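Local coordinates for malonyl CoA:acyl carrier protein malonyltransferase (Streptomyces coelicolor, PDB 1NM2) that probably transfers the malonyl group from malonyl-CoA to holo-acyl carrier protein, supplying malonyl units for fatty acid biosynthesis, at residues A214-P225 against V238-V249. Numbering follows the deposited sequence.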
ATOM      1  N   ALA A 214     -15.353   8.945   1.684  1.00 19.02           N
ATOM      2  CA  ALA A 214     -15.612  10.217   1.008  1.00 18.91           C
ATOM      3  C   ALA A 214     -15.982  11.290   2.032  1.00 18.71           C
ATOM      4  O   ALA A 214     -15.636  12.459   1.860  1.00 18.56           O
ATOM      5  CB  ALA A 214     -16.737  10.064  -0.009  1.00 18.35           C
ATOM      6  N   GLU A 215     -16.699  10.898   3.085  1.00 18.21           N
ATOM      7  CA  GLU A 215     -17.085  11.851   4.125  1.00 20.40           C
ATOM      8  C   GLU A 215     -15.839  12.384   4.826  1.00 18.41           C
ATOM      9  O   GLU A 215     -15.737  13.574   5.101  1.00 19.25           O
ATOM     10  CB  GLU A 215     -18.001  11.200   5.164  1.00 23.09           C
ATOM     11  CG  GLU A 215     -19.431  10.970   4.705  1.00 28.22           C
ATOM     12  CD  GLU A 215     -20.112  12.244   4.219  1.00 28.42           C
ATOM     13  OE1 GLU A 215     -20.084  13.270   4.932  1.00 29.80           O
ATOM     14  OE2 GLU A 215     -20.688  12.212   3.114  1.00 33.33           O
ATOM     15  N   ALA A 216     -14.890  11.500   5.113  1.00 18.20           N
ATOM     16  CA  ALA A 216     -13.656  11.917   5.769  1.00 18.44           C
ATOM     17  C   ALA A 216     -12.848  12.829   4.842  1.00 19.36           C
ATOM     18  O   ALA A 216     -12.198  13.776   5.294  1.00 18.04           O
ATOM     19  CB  ALA A 216     -12.839  10.704   6.153  1.00 17.69           C
ATOM     20  N   ALA A 217     -12.893  12.544   3.545  1.00 19.16           N
ATOM     21  CA  ALA A 217     -12.159  13.342   2.565  1.00 21.65           C
ATOM     22  C   ALA A 217     -12.684  14.778   2.481  1.00 22.70           C
ATOM     23  O   ALA A 217     -12.011  15.657   1.937  1.00 23.27           O
ATOM     24  CB  ALA A 217     -12.219  12.674   1.188  1.00 20.04           C
ATOM     25  N   LYS A 218     -13.879  15.010   3.020  1.00 22.93           N
ATOM     26  CA  LYS A 218     -14.487  16.346   3.008  1.00 25.84           C
ATOM     27  C   LYS A 218     -13.730  17.336   3.885  1.00 27.44           C
ATOM     28  O   LYS A 218     -13.702  18.534   3.602  1.00 29.07           O
ATOM     29  CB  LYS A 218     -15.931  16.297   3.516  1.00 25.82           C
ATOM     30  CG  LYS A 218     -16.937  15.678   2.570  1.00 25.25           C
ATOM     31  CD  LYS A 218     -18.339  15.831   3.150  1.00 24.64           C
ATOM     32  CE  LYS A 218     -19.391  15.249   2.231  1.00 22.08           C
ATOM     33  NZ  LYS A 218     -20.747  15.401   2.814  1.00 20.69           N
ATOM     34  N   ALA A 219     -13.135  16.835   4.961  1.00 27.85           N
ATOM     35  CA  ALA A 219     -12.400  17.681   5.891  1.00 30.03           C
ATOM     36  C   ALA A 219     -11.004  18.016   5.393  1.00 30.99           C
ATOM     37  O   ALA A 219     -10.244  18.705   6.076  1.00 31.51           O
ATOM     38  CB  ALA A 219     -12.309  16.993   7.252  1.00 30.55           C
ATOM     39  N   LEU A 220     -10.669  17.530   4.203  1.00 31.14           N
ATOM     40  CA  LEU A 220      -9.348  17.766   3.642  1.00 31.56           C
ATOM     41  C   LEU A 220      -9.347  18.741   2.475  1.00 31.75           C
ATOM     42  O   LEU A 220     -10.351  18.914   1.781  1.00 32.01           O
ATOM     43  CB  LEU A 220      -8.734  16.443   3.171  1.00 31.43           C
ATOM     44  CG  LEU A 220      -8.650  15.313   4.199  1.00 33.24           C
ATOM     45  CD1 LEU A 220      -8.072  14.070   3.542  1.00 32.40           C
ATOM     46  CD2 LEU A 220      -7.790  15.753   5.375  1.00 33.47           C
ATOM     47  N   THR A 221      -8.201  19.377   2.281  1.00 30.69           N
ATOM     48  CA  THR A 221      -7.990  20.310   1.188  1.00 31.07           C
ATOM     49  C   THR A 221      -6.644  19.879   0.621  1.00 30.06           C
ATOM     50  O   THR A 221      -5.593  20.331   1.076  1.00 29.91           O
ATOM     51  CB  THR A 221      -7.895  21.763   1.683  1.00 33.01           C
ATOM     52  OG1 THR A 221      -9.103  22.113   2.369  1.00 34.17           O
ATOM     53  CG2 THR A 221      -7.702  22.709   0.509  1.00 33.19           C
ATOM     54  N   PRO A 222      -6.662  18.973  -0.370  1.00 28.11           N
ATOM     55  CA  PRO A 222      -5.455  18.452  -1.014  1.00 27.11           C
ATOM     56  C   PRO A 222      -4.737  19.450  -1.910  1.00 27.22           C
ATOM     57  O   PRO A 222      -5.369  20.227  -2.623  1.00 28.58           O
ATOM     58  CB  PRO A 222      -5.984  17.263  -1.803  1.00 25.84           C
ATOM     59  CG  PRO A 222      -7.319  17.748  -2.242  1.00 26.15           C
ATOM     60  CD  PRO A 222      -7.866  18.374  -0.972  1.00 27.24           C
ATOM     61  N   ALA A 223      -3.412  19.425  -1.864  1.00 25.26           N
ATOM     62  CA  ALA A 223      -2.614  20.304  -2.701  1.00 24.34           C
ATOM     63  C   ALA A 223      -2.152  19.504  -3.919  1.00 23.81           C
ATOM     64  O   ALA A 223      -2.143  18.271  -3.892  1.00 22.33           O
ATOM     65  CB  ALA A 223      -1.405  20.815  -1.930  1.00 24.63           C
ATOM     66  N   ASP A 224      -1.789  20.201  -4.986  1.00 22.70           N
ATOM     67  CA  ASP A 224      -1.300  19.534  -6.181  1.00 22.80           C
ATOM     68  C   ASP A 224       0.023  18.863  -5.841  1.00 21.32           C
ATOM     69  O   ASP A 224       0.821  19.399  -5.078  1.00 20.86           O
ATOM     70  CB  ASP A 224      -1.104  20.546  -7.315  1.00 24.22           C
ATOM     71  CG  ASP A 224      -2.417  20.968  -7.947  1.00 25.97           C
ATOM     72  OD1 ASP A 224      -2.414  21.911  -8.763  1.00 28.28           O
ATOM     73  OD2 ASP A 224      -3.453  20.346  -7.629  1.00 25.60           O
ATOM     74  N   PRO A 225       0.267  17.666  -6.388  1.00 21.70           N
ATOM     75  CA  PRO A 225       1.522  16.967  -6.099  1.00 20.65           C
ATOM     76  C   PRO A 225       2.748  17.750  -6.572  1.00 21.73           C
ATOM     77  O   PRO A 225       2.758  18.288  -7.677  1.00 18.57           O
ATOM     78  CB  PRO A 225       1.354  15.638  -6.839  1.00 22.14           C
ATOM     79  CG  PRO A 225       0.453  15.997  -7.986  1.00 21.21           C
ATOM     80  CD  PRO A 225      -0.564  16.904  -7.335  1.00 20.83           C
ATOM     81  N   VAL A 238      -0.846  11.470 -11.861  1.00 22.95           N
ATOM     82  CA  VAL A 238      -1.953  12.391 -11.629  1.00 22.89           C
ATOM     83  C   VAL A 238      -1.400  13.753 -11.223  1.00 24.00           C
ATOM     84  O   VAL A 238      -0.703  13.875 -10.215  1.00 22.88           O
ATOM     85  CB  VAL A 238      -2.888  11.864 -10.519  1.00 24.16           C
ATOM     86  CG1 VAL A 238      -4.117  12.753 -10.403  1.00 22.30           C
ATOM     87  CG2 VAL A 238      -3.297  10.437 -10.822  1.00 22.88           C
ATOM     88  N   ALA A 239      -1.715  14.778 -12.007  1.00 23.92           N
ATOM     89  CA  ALA A 239      -1.214  16.123 -11.736  1.00 24.39           C
ATOM     90  C   ALA A 239      -2.055  16.954 -10.771  1.00 22.81           C
ATOM     91  O   ALA A 239      -1.554  17.907 -10.178  1.00 23.41           O
ATOM     92  CB  ALA A 239      -1.044  16.881 -13.055  1.00 24.71           C
ATOM     93  N   SER A 240      -3.319  16.583 -10.603  1.00 21.91           N
ATOM     94  CA  SER A 240      -4.238  17.313  -9.730  1.00 21.31           C
ATOM     95  C   SER A 240      -4.412  16.726  -8.332  1.00 21.42           C
ATOM     96  O   SER A 240      -4.637  15.525  -8.183  1.00 21.07           O
ATOM     97  CB  SER A 240      -5.610  17.409 -10.407  1.00 22.29           C
ATOM     98  OG  SER A 240      -6.606  17.818  -9.493  1.00 22.82           O
ATOM     99  N   GLY A 241      -4.333  17.589  -7.318  1.00 19.58           N
ATOM    100  CA  GLY A 241      -4.492  17.156  -5.941  1.00 18.85           C
ATOM    101  C   GLY A 241      -5.875  16.596  -5.636  1.00 20.15           C
ATOM    102  O   GLY A 241      -6.004  15.632  -4.875  1.00 19.19           O
ATOM    103  N   THR A 242      -6.913  17.198  -6.210  1.00 18.23           N
ATOM    104  CA  THR A 242      -8.273  16.716  -5.995  1.00 18.77           C
ATOM    105  C   THR A 242      -8.464  15.376  -6.711  1.00 17.69           C
ATOM    106  O   THR A 242      -9.166  14.498  -6.208  1.00 18.07           O
ATOM    107  CB  THR A 242      -9.335  17.732  -6.503  1.00 20.10           C
ATOM    108  OG1 THR A 242      -9.033  18.109  -7.851  1.00 21.70           O
ATOM    109  CG2 THR A 242      -9.354  18.970  -5.622  1.00 20.84           C
ATOM    110  N   GLU A 243      -7.834  15.212  -7.874  1.00 15.18           N
ATOM    111  CA  GLU A 243      -7.943  13.947  -8.600  1.00 17.15           C
ATOM    112  C   GLU A 243      -7.188  12.855  -7.840  1.00 17.31           C
ATOM    113  O   GLU A 243      -7.580  11.681  -7.864  1.00 17.66           O
ATOM    114  CB  GLU A 243      -7.411  14.082 -10.036  1.00 18.00           C
ATOM    115  CG  GLU A 243      -8.363  14.852 -10.956  1.00 21.93           C
ATOM    116  CD  GLU A 243      -7.909  14.894 -12.408  1.00 26.20           C
ATOM    117  OE1 GLU A 243      -8.681  15.390 -13.257  1.00 30.61           O
ATOM    118  OE2 GLU A 243      -6.785  14.437 -12.705  1.00 28.85           O
ATOM    119  N   VAL A 244      -6.113  13.242  -7.155  1.00 17.18           N
ATOM    120  CA  VAL A 244      -5.345  12.290  -6.362  1.00 15.87           C
ATOM    121  C   VAL A 244      -6.242  11.788  -5.228  1.00 16.53           C
ATOM    122  O   VAL A 244      -6.370  10.582  -5.001  1.00 17.60           O
ATOM    123  CB  VAL A 244      -4.082  12.945  -5.740  1.00 17.25           C
ATOM    124  CG1 VAL A 244      -3.524  12.055  -4.628  1.00 14.96           C
ATOM    125  CG2 VAL A 244      -3.016  13.155  -6.819  1.00 17.99           C
ATOM    126  N   LEU A 245      -6.867  12.724  -4.522  1.00 17.55           N
ATOM    127  CA  LEU A 245      -7.753  12.385  -3.419  1.00 17.14           C
ATOM    128  C   LEU A 245      -8.971  11.571  -3.860  1.00 18.16           C
ATOM    129  O   LEU A 245      -9.357  10.605  -3.189  1.00 19.54           O
ATOM    130  CB  LEU A 245      -8.209  13.661  -2.703  1.00 18.85           C
ATOM    131  CG  LEU A 245      -9.131  13.483  -1.489  1.00 16.98           C
ATOM    132  CD1 LEU A 245      -8.496  12.543  -0.479  1.00 17.76           C
ATOM    133  CD2 LEU A 245      -9.406  14.832  -0.861  1.00 19.19           C
ATOM    134  N   ASP A 246      -9.586  11.953  -4.975  1.00 18.23           N
ATOM    135  CA  ASP A 246     -10.754  11.224  -5.454  1.00 17.96           C
ATOM    136  C   ASP A 246     -10.362   9.788  -5.783  1.00 18.38           C
ATOM    137  O   ASP A 246     -11.113   8.854  -5.494  1.00 16.68           O
ATOM    138  CB  ASP A 246     -11.375  11.900  -6.687  1.00 18.74           C
ATOM    139  CG  ASP A 246     -12.043  13.234  -6.358  1.00 20.78           C
ATOM    140  OD1 ASP A 246     -12.518  13.414  -5.219  1.00 21.36           O
ATOM    141  OD2 ASP A 246     -12.112  14.103  -7.248  1.00 22.35           O
ATOM    142  N   ARG A 247      -9.183   9.614  -6.379  1.00 17.38           N
ATOM    143  CA  ARG A 247      -8.698   8.283  -6.724  1.00 17.30           C
ATOM    144  C   ARG A 247      -8.462   7.436  -5.469  1.00 18.21           C
ATOM    145  O   ARG A 247      -8.796   6.249  -5.449  1.00 19.10           O
ATOM    146  CB  ARG A 247      -7.410   8.384  -7.544  1.00 17.28           C
ATOM    147  CG  ARG A 247      -7.645   8.732  -9.002  1.00 18.13           C
ATOM    148  CD  ARG A 247      -6.346   8.986  -9.744  1.00 17.69           C
ATOM    149  NE  ARG A 247      -6.574   9.106 -11.182  1.00 17.63           N
ATOM    150  CZ  ARG A 247      -6.160   8.216 -12.082  1.00 16.82           C
ATOM    151  NH1 ARG A 247      -5.488   7.134 -11.695  1.00 11.66           N
ATOM    152  NH2 ARG A 247      -6.424   8.406 -13.368  1.00 12.80           N
ATOM    153  N   LEU A 248      -7.892   8.044  -4.428  1.00 17.27           N
ATOM    154  CA  LEU A 248      -7.639   7.342  -3.168  1.00 17.07           C
ATOM    155  C   LEU A 248      -8.952   6.822  -2.581  1.00 17.33           C
ATOM    156  O   LEU A 248      -9.043   5.674  -2.149  1.00 16.63           O
ATOM    157  CB  LEU A 248      -6.991   8.281  -2.138  1.00 18.44           C
ATOM    158  CG  LEU A 248      -5.542   8.746  -2.302  1.00 20.49           C
ATOM    159  CD1 LEU A 248      -5.239   9.826  -1.266  1.00 21.41           C
ATOM    160  CD2 LEU A 248      -4.594   7.562  -2.127  1.00 18.80           C
ATOM    161  N   VAL A 249      -9.965   7.680  -2.563  1.00 16.46           N
ATOM    162  CA  VAL A 249     -11.265   7.312  -2.013  1.00 17.85           C
ATOM    163  C   VAL A 249     -11.920   6.178  -2.798  1.00 18.89           C
ATOM    164  O   VAL A 249     -12.486   5.255  -2.213  1.00 20.18           O
ATOM    165  CB  VAL A 249     -12.217   8.524  -1.992  1.00 17.70           C
ATOM    166  CG1 VAL A 249     -13.574   8.117  -1.426  1.00 16.39           C
ATOM    167  CG2 VAL A 249     -11.610   9.647  -1.158  1.00 16.82           C
TER
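Leu245 packs its two methyls against Pro222 and Ala217. Its CG stands anti to the backbone N (chi1 -179°), which carries the branch toward both partners. Leu245 CD2 meets the ring of Pro222 at CG, 3.8 Å away, and the two side chains cross at about a right angle. Leu245 CD1 turns to Ala217 CB, at 4.1 Å, and more distantly to Leu220 CD1. One turn on, Val249 splits its branches in a similar way. Val249 CG2 touches Ala217 CB at 3.9 Å, and CG1 lies against Ala214. The Pro222 ring also rests on the first turn of helix 241-251, with Pro222 CB 3.5 Å from Gly241 O. Here the end of helix 207-217 and the extended chain after it pack along helix 241-251, in the alpha/beta hydrolase-like core of the acyl transferase domain. Leu119 of helix 113-132 touches both Leu220 and Leu245. At the helix start, Gly241 N donates to Asp224 OD2 at 2.9 Å. The bond is nearly straight (166°) and reaches the anti side of the carboxylate, 29° out of its plane. Ser240 is the N-cap, and its OG accepts weak bonds from Thr242 N and Glu243 N. Gly241 has no side chain, so the backbone of Ala223 can come close. Pro225 sets CG and CD against two carbonyl oxygens, with Pro225 CG 3.3 Å from Val238 O and CD 3.2 Å from Ala239 O. An alanine here would lose CG and CD, and would probably leave a gap beside those carbonyls and the chain after Asp224 freer to turn.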